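MAU2 chromatid cohesion factor homolog (Saccharomyces cerevisiae, PDB 4XDN) forms a complex with SCC2 that is required for the association of cohesin with chromosomes, and so takes part in sister chromatid cohesion. Local coordinates at residues I333-R345 against E387-G399. Residues are numbered along the deposited sequence; the frame is centred on the assembly and turned at random.
Sequences IVNCYDEKGNFSR and EFYKVWEQTLLKG. With SO4 (sulfate ion), chain F.
E393 reaches toward the first turns of helix 339-360 and the residues before it. Its CG lies anti to the backbone N (chi1 -171°) and the chain runs on extended, carrying the carboxylate in. E393 OE2 pairs with R345 NH1 at 3.0 Å. It stands off the guanidinium plane, a charge pairing rather than a hydrogen bond. E393 OE2 is 2.7 Å from G341 O, another acceptor. This would tend to raise its proton affinity; the R345 charge opposes that. L397 CD2 lies over one face of the guanidinium.

C336 SG rests 3.5 Å from L397 CB and touches L396 CB. I333 puts CD1 against Y389 CB, and I333 CG2 meets the edge of the W392 ring at CD1, 3.9 Å away.

Within its own segment, R345 grips C336 O with NH1 and NH2, and R345 NH2 donates to N342 OD1 at 2.6 Å. A water joins NH1 to Q394 OE1. D338 N-caps helix 339-360 through G341 N.

Residues 333-338 and the start of helix 339-360 pack against the end of helix 369-398, roughly antiparallel (short axes at 146°). Helix 317-331 touches Y389, helix 415-426 W392, and a chain of another protein hydrogen-bonds both through its backbone.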
loop_
_atom_site.group_PDB
_atom_site.type_symbol
_atom_site.label_atom_id
_atom_site.label_comp_id
_atom_site.label_asym_id
_atom_site.label_seq_id
_atom_site.Cartn_x
_atom_site.Cartn_y
_atom_site.Cartn_z
ATOM N N ILE A 333 -2.995 7.789 -15.375
ATOM C CA ILE A 333 -4.024 6.885 -15.891
ATOM C C ILE A 333 -5.296 7.642 -16.251
ATOM O O ILE A 333 -5.849 7.460 -17.337
ATOM C CB ILE A 333 -4.383 5.783 -14.872
ATOM C CG1 ILE A 333 -3.153 4.944 -14.515
ATOM C CG2 ILE A 333 -5.506 4.890 -15.406
ATOM C CD1 ILE A 333 -2.656 4.038 -15.620
ATOM N N VAL A 334 -5.753 8.489 -15.330
ATOM C CA VAL A 334 -7.016 9.205 -15.495
ATOM C C VAL A 334 -6.985 10.095 -16.734
ATOM O O VAL A 334 -8.012 10.316 -17.371
ATOM C CB VAL A 334 -7.345 10.058 -14.240
ATOM C CG1 VAL A 334 -6.331 11.188 -14.057
ATOM C CG2 VAL A 334 -8.761 10.605 -14.318
ATOM N N ASN A 335 -5.802 10.591 -17.083
ATOM C CA ASN A 335 -5.647 11.410 -18.280
ATOM C C ASN A 335 -5.985 10.602 -19.536
ATOM O O ASN A 335 -6.684 11.089 -20.425
ATOM C CB ASN A 335 -4.228 11.972 -18.364
ATOM C CG ASN A 335 -3.890 12.887 -17.204
ATOM O OD1 ASN A 335 -3.401 12.447 -16.163
ATOM N ND2 ASN A 335 -4.147 14.177 -17.384
ATOM N N CYS A 336 -5.459 9.380 -19.603
ATOM C CA CYS A 336 -5.951 8.337 -20.513
ATOM C C CYS A 336 -5.650 8.542 -22.002
ATOM O O CYS A 336 -4.866 7.797 -22.584
ATOM C CB CYS A 336 -7.466 8.180 -20.331
ATOM S SG CYS A 336 -8.208 6.888 -21.333
ATOM N N TYR A 337 -6.286 9.532 -22.621
ATOM C CA TYR A 337 -6.279 9.658 -24.081
ATOM C C TYR A 337 -5.208 10.617 -24.607
ATOM O O TYR A 337 -4.843 10.564 -25.782
ATOM C CB TYR A 337 -7.655 10.125 -24.566
ATOM C CG TYR A 337 -8.027 11.501 -24.066
ATOM C CD1 TYR A 337 -8.625 11.672 -22.824
ATOM C CD2 TYR A 337 -7.773 12.629 -24.830
ATOM C CE1 TYR A 337 -8.958 12.925 -22.359
ATOM C CE2 TYR A 337 -8.105 13.888 -24.372
ATOM C CZ TYR A 337 -8.699 14.030 -23.138
ATOM O OH TYR A 337 -9.031 15.282 -22.683
ATOM N N ASP A 338 -4.716 11.493 -23.736
ATOM C CA ASP A 338 -3.760 12.525 -24.129
ATOM C C ASP A 338 -2.315 12.049 -23.963
ATOM O O ASP A 338 -2.062 10.859 -23.778
ATOM C CB ASP A 338 -4.000 13.789 -23.303
ATOM C CG ASP A 338 -3.774 13.560 -21.822
ATOM O OD1 ASP A 338 -3.729 12.381 -21.412
ATOM O OD2 ASP A 338 -3.644 14.550 -21.072
ATOM N N GLU A 339 -1.375 12.989 -24.028
ATOM C CA GLU A 339 0.047 12.674 -23.922
ATOM C C GLU A 339 0.385 12.011 -22.588
ATOM O O GLU A 339 1.219 11.105 -22.534
ATOM C CB GLU A 339 0.895 13.940 -24.113
ATOM C CG GLU A 339 0.868 14.941 -22.950
ATOM C CD GLU A 339 -0.485 15.599 -22.753
ATOM O OE1 GLU A 339 -1.200 15.811 -23.758
ATOM O OE2 GLU A 339 -0.834 15.907 -21.594
ATOM N N LYS A 340 -0.258 12.464 -21.516
ATOM C CA LYS A 340 -0.036 11.882 -20.197
ATOM C C LYS A 340 -0.466 10.420 -20.174
ATOM O O LYS A 340 0.225 9.569 -19.621
ATOM C CB LYS A 340 -0.788 12.669 -19.121
ATOM C CG LYS A 340 -0.054 13.908 -18.621
ATOM C CD LYS A 340 -0.826 14.591 -17.500
ATOM C CE LYS A 340 0.004 15.665 -16.815
ATOM N NZ LYS A 340 0.373 16.773 -17.734
ATOM N N GLY A 341 -1.612 10.132 -20.781
ATOM C CA GLY A 341 -2.098 8.769 -20.875
ATOM C C GLY A 341 -1.150 7.891 -21.670
ATOM O O GLY A 341 -0.886 6.750 -21.292
ATOM N N ASN A 342 -0.635 8.425 -22.774
ATOM C CA ASN A 342 0.319 7.699 -23.607
ATOM C C ASN A 342 1.572 7.310 -22.828
ATOM O O ASN A 342 2.174 6.268 -23.088
ATOM C CB ASN A 342 0.707 8.534 -24.829
ATOM C CG ASN A 342 -0.366 8.536 -25.903
ATOM O OD1 ASN A 342 -1.483 8.068 -25.685
ATOM N ND2 ASN A 342 -0.030 9.068 -27.073
ATOM N N PHE A 343 1.963 8.154 -21.876
ATOM C CA PHE A 343 3.101 7.857 -21.011
ATOM C C PHE A 343 2.867 6.544 -20.271
ATOM O O PHE A 343 3.743 5.681 -20.230
ATOM C CB PHE A 343 3.334 9.001 -20.016
ATOM C CG PHE A 343 4.490 8.777 -19.082
ATOM C CD1 PHE A 343 4.331 8.026 -17.928
ATOM C CD2 PHE A 343 5.732 9.330 -19.348
ATOM C CE1 PHE A 343 5.390 7.822 -17.065
ATOM C CE2 PHE A 343 6.795 9.130 -18.488
ATOM C CZ PHE A 343 6.623 8.376 -17.345
ATOM N N SER A 344 1.678 6.398 -19.694
ATOM C CA SER A 344 1.326 5.202 -18.935
ATOM C C SER A 344 1.378 3.948 -19.802
ATOM O O SER A 344 1.998 2.954 -19.425
ATOM C CB SER A 344 -0.070 5.347 -18.324
ATOM O OG SER A 344 -0.099 6.381 -17.356
ATOM N N ARG A 345 0.722 4.003 -20.957
ATOM C CA ARG A 345 0.702 2.879 -21.889
ATOM C C ARG A 345 2.107 2.483 -22.327
ATOM O O ARG A 345 2.341 1.339 -22.717
ATOM C CB ARG A 345 -0.143 3.212 -23.121
ATOM C CG ARG A 345 -1.610 2.830 -22.999
ATOM C CD ARG A 345 -2.369 3.137 -24.284
ATOM N NE ARG A 345 -2.420 4.571 -24.558
ATOM C CZ ARG A 345 -3.275 5.417 -23.988
ATOM N NH1 ARG A 345 -4.163 4.982 -23.102
ATOM N NH2 ARG A 345 -3.237 6.705 -24.303
ATOM N N GLU A 387 -0.577 -4.812 -14.715
ATOM C CA GLU A 387 -1.645 -5.406 -15.466
ATOM C C GLU A 387 -2.958 -4.778 -15.128
ATOM O O GLU A 387 -3.778 -4.564 -15.955
ATOM C CB GLU A 387 -1.772 -6.891 -15.159
ATOM C CG GLU A 387 -0.744 -7.790 -15.778
ATOM C CD GLU A 387 -0.845 -7.899 -17.277
ATOM O OE1 GLU A 387 -1.862 -7.456 -17.848
ATOM O OE2 GLU A 387 0.108 -8.428 -17.875
ATOM N N PHE A 388 -3.153 -4.525 -13.870
ATOM C CA PHE A 388 -4.415 -3.957 -13.406
ATOM C C PHE A 388 -4.648 -2.574 -14.005
ATOM O O PHE A 388 -5.729 -2.285 -14.513
ATOM C CB PHE A 388 -4.452 -3.867 -11.879
ATOM C CG PHE A 388 -5.620 -3.077 -11.352
ATOM C CD1 PHE A 388 -6.880 -3.648 -11.272
ATOM C CD2 PHE A 388 -5.461 -1.763 -10.948
ATOM C CE1 PHE A 388 -7.958 -2.926 -10.796
ATOM C CE2 PHE A 388 -6.536 -1.033 -10.470
ATOM C CZ PHE A 388 -7.786 -1.616 -10.394
ATOM N N TYR A 389 -3.631 -1.722 -13.939
ATOM C CA TYR A 389 -3.759 -0.356 -14.428
ATOM C C TYR A 389 -3.758 -0.299 -15.952
ATOM O O TYR A 389 -4.243 0.667 -16.535
ATOM C CB TYR A 389 -2.639 0.522 -13.865
ATOM C CG TYR A 389 -2.853 0.894 -12.415
ATOM C CD1 TYR A 389 -3.912 1.712 -12.041
ATOM C CD2 TYR A 389 -2.001 0.429 -11.421
ATOM C CE1 TYR A 389 -4.120 2.054 -10.717
ATOM C CE2 TYR A 389 -2.200 0.769 -10.093
ATOM C CZ TYR A 389 -3.261 1.583 -9.749
ATOM O OH TYR A 389 -3.470 1.926 -8.434
ATOM N N LYS A 390 -3.211 -1.329 -16.590
ATOM C CA LYS A 390 -3.300 -1.455 -18.041
ATOM C C LYS A 390 -4.761 -1.644 -18.432
ATOM O O LYS A 390 -5.274 -0.969 -19.327
ATOM C CB LYS A 390 -2.460 -2.632 -18.541
ATOM C CG LYS A 390 -2.365 -2.739 -20.057
ATOM C CD LYS A 390 -1.867 -4.113 -20.486
ATOM C CE LYS A 390 -1.518 -4.144 -21.966
ATOM N NZ LYS A 390 -1.183 -5.517 -22.437
ATOM N N VAL A 391 -5.420 -2.571 -17.747
ATOM C CA VAL A 391 -6.835 -2.835 -17.962
ATOM C C VAL A 391 -7.667 -1.607 -17.605
ATOM O O VAL A 391 -8.606 -1.260 -18.322
ATOM C CB VAL A 391 -7.300 -4.056 -17.131
ATOM C CG1 VAL A 391 -8.829 -4.220 -17.156
ATOM C CG2 VAL A 391 -6.631 -5.317 -17.646
ATOM N N TRP A 392 -7.319 -0.941 -16.509
ATOM C CA TRP A 392 -8.094 0.211 -16.071
ATOM C C TRP A 392 -8.016 1.345 -17.085
ATOM O O TRP A 392 -9.030 1.966 -17.406
ATOM C CB TRP A 392 -7.623 0.713 -14.707
ATOM C CG TRP A 392 -8.625 1.636 -14.089
ATOM C CD1 TRP A 392 -8.732 2.981 -14.284
ATOM C CD2 TRP A 392 -9.683 1.274 -13.192
ATOM N NE1 TRP A 392 -9.787 3.483 -13.560
ATOM C CE2 TRP A 392 -10.387 2.456 -12.880
ATOM C CE3 TRP A 392 -10.101 0.069 -12.621
ATOM C CZ2 TRP A 392 -11.483 2.465 -12.021
ATOM C CZ3 TRP A 392 -11.190 0.082 -11.766
ATOM C CH2 TRP A 392 -11.869 1.273 -11.476
ATOM N N GLU A 393 -6.818 1.615 -17.592
ATOM C CA GLU A 393 -6.647 2.705 -18.542
ATOM C C GLU A 393 -7.381 2.402 -19.848
ATOM O O GLU A 393 -7.919 3.305 -20.484
ATOM C CB GLU A 393 -5.166 2.969 -18.823
ATOM C CG GLU A 393 -4.949 4.238 -19.642
ATOM C CD GLU A 393 -3.489 4.554 -19.894
ATOM O OE1 GLU A 393 -2.630 3.681 -19.646
ATOM O OE2 GLU A 393 -3.206 5.684 -20.344
ATOM N N GLN A 394 -7.400 1.132 -20.241
ATOM C CA GLN A 394 -8.121 0.714 -21.439
ATOM C C GLN A 394 -9.622 0.887 -21.252
ATOM O O GLN A 394 -10.326 1.296 -22.177
ATOM C CB GLN A 394 -7.801 -0.742 -21.785
ATOM C CG GLN A 394 -6.596 -0.915 -22.698
ATOM C CD GLN A 394 -6.800 -0.295 -24.069
ATOM O OE1 GLN A 394 -5.942 0.434 -24.566
ATOM N NE2 GLN A 394 -7.936 -0.590 -24.690
ATOM N N THR A 395 -10.104 0.573 -20.054
ATOM C CA THR A 395 -11.518 0.721 -19.733
ATOM C C THR A 395 -11.939 2.181 -19.831
ATOM O O THR A 395 -13.004 2.495 -20.367
ATOM C CB THR A 395 -11.835 0.183 -18.319
ATOM O OG1 THR A 395 -11.514 -1.211 -18.254
ATOM C CG2 THR A 395 -13.309 0.366 -17.979
ATOM N N LEU A 396 -11.099 3.070 -19.313
ATOM C CA LEU A 396 -11.339 4.504 -19.424
ATOM C C LEU A 396 -11.357 4.939 -20.884
ATOM O O LEU A 396 -12.193 5.743 -21.295
ATOM C CB LEU A 396 -10.270 5.290 -18.667
ATOM C CG LEU A 396 -10.647 5.828 -17.287
ATOM C CD1 LEU A 396 -9.411 6.366 -16.589
ATOM C CD2 LEU A 396 -11.709 6.910 -17.405
ATOM N N LEU A 397 -10.425 4.400 -21.664
ATOM C CA LEU A 397 -10.263 4.804 -23.055
ATOM C C LEU A 397 -11.399 4.295 -23.936
ATOM O O LEU A 397 -11.913 5.033 -24.774
ATOM C CB LEU A 397 -8.921 4.302 -23.599
ATOM C CG LEU A 397 -8.607 4.652 -25.058
ATOM C CD1 LEU A 397 -8.487 6.159 -25.245
ATOM C CD2 LEU A 397 -7.334 3.944 -25.518
ATOM N N LYS A 398 -11.793 3.040 -23.735
ATOM C CA LYS A 398 -12.708 2.364 -24.655
ATOM C C LYS A 398 -14.151 2.296 -24.154
ATOM O O LYS A 398 -15.079 2.125 -24.945
ATOM C CB LYS A 398 -12.205 0.945 -24.937
ATOM C CG LYS A 398 -10.831 0.890 -25.593
ATOM C CD LYS A 398 -10.813 1.684 -26.887
ATOM C CE LYS A 398 -9.626 1.317 -27.762
ATOM N NZ LYS A 398 -9.715 1.976 -29.097
ATOM N N GLY A 399 -14.342 2.423 -22.845
ATOM C CA GLY A 399 -15.669 2.313 -22.269
ATOM C C GLY A 399 -16.161 0.878 -22.276
ATOM O O GLY A 399 -17.327 0.607 -22.567
HETATM S S SO4 F . -3.564 17.367 -15.647
HETATM O O1 SO4 F . -2.920 17.855 -16.862
HETATM O O2 SO4 F . -2.542 16.908 -14.710
HETATM O O3 SO4 F . -4.331 18.449 -15.037
HETATM O O4 SO4 F . -4.464 16.265 -15.970
HETATM O O HOH W 1 -5.000 2.409 -22.482
#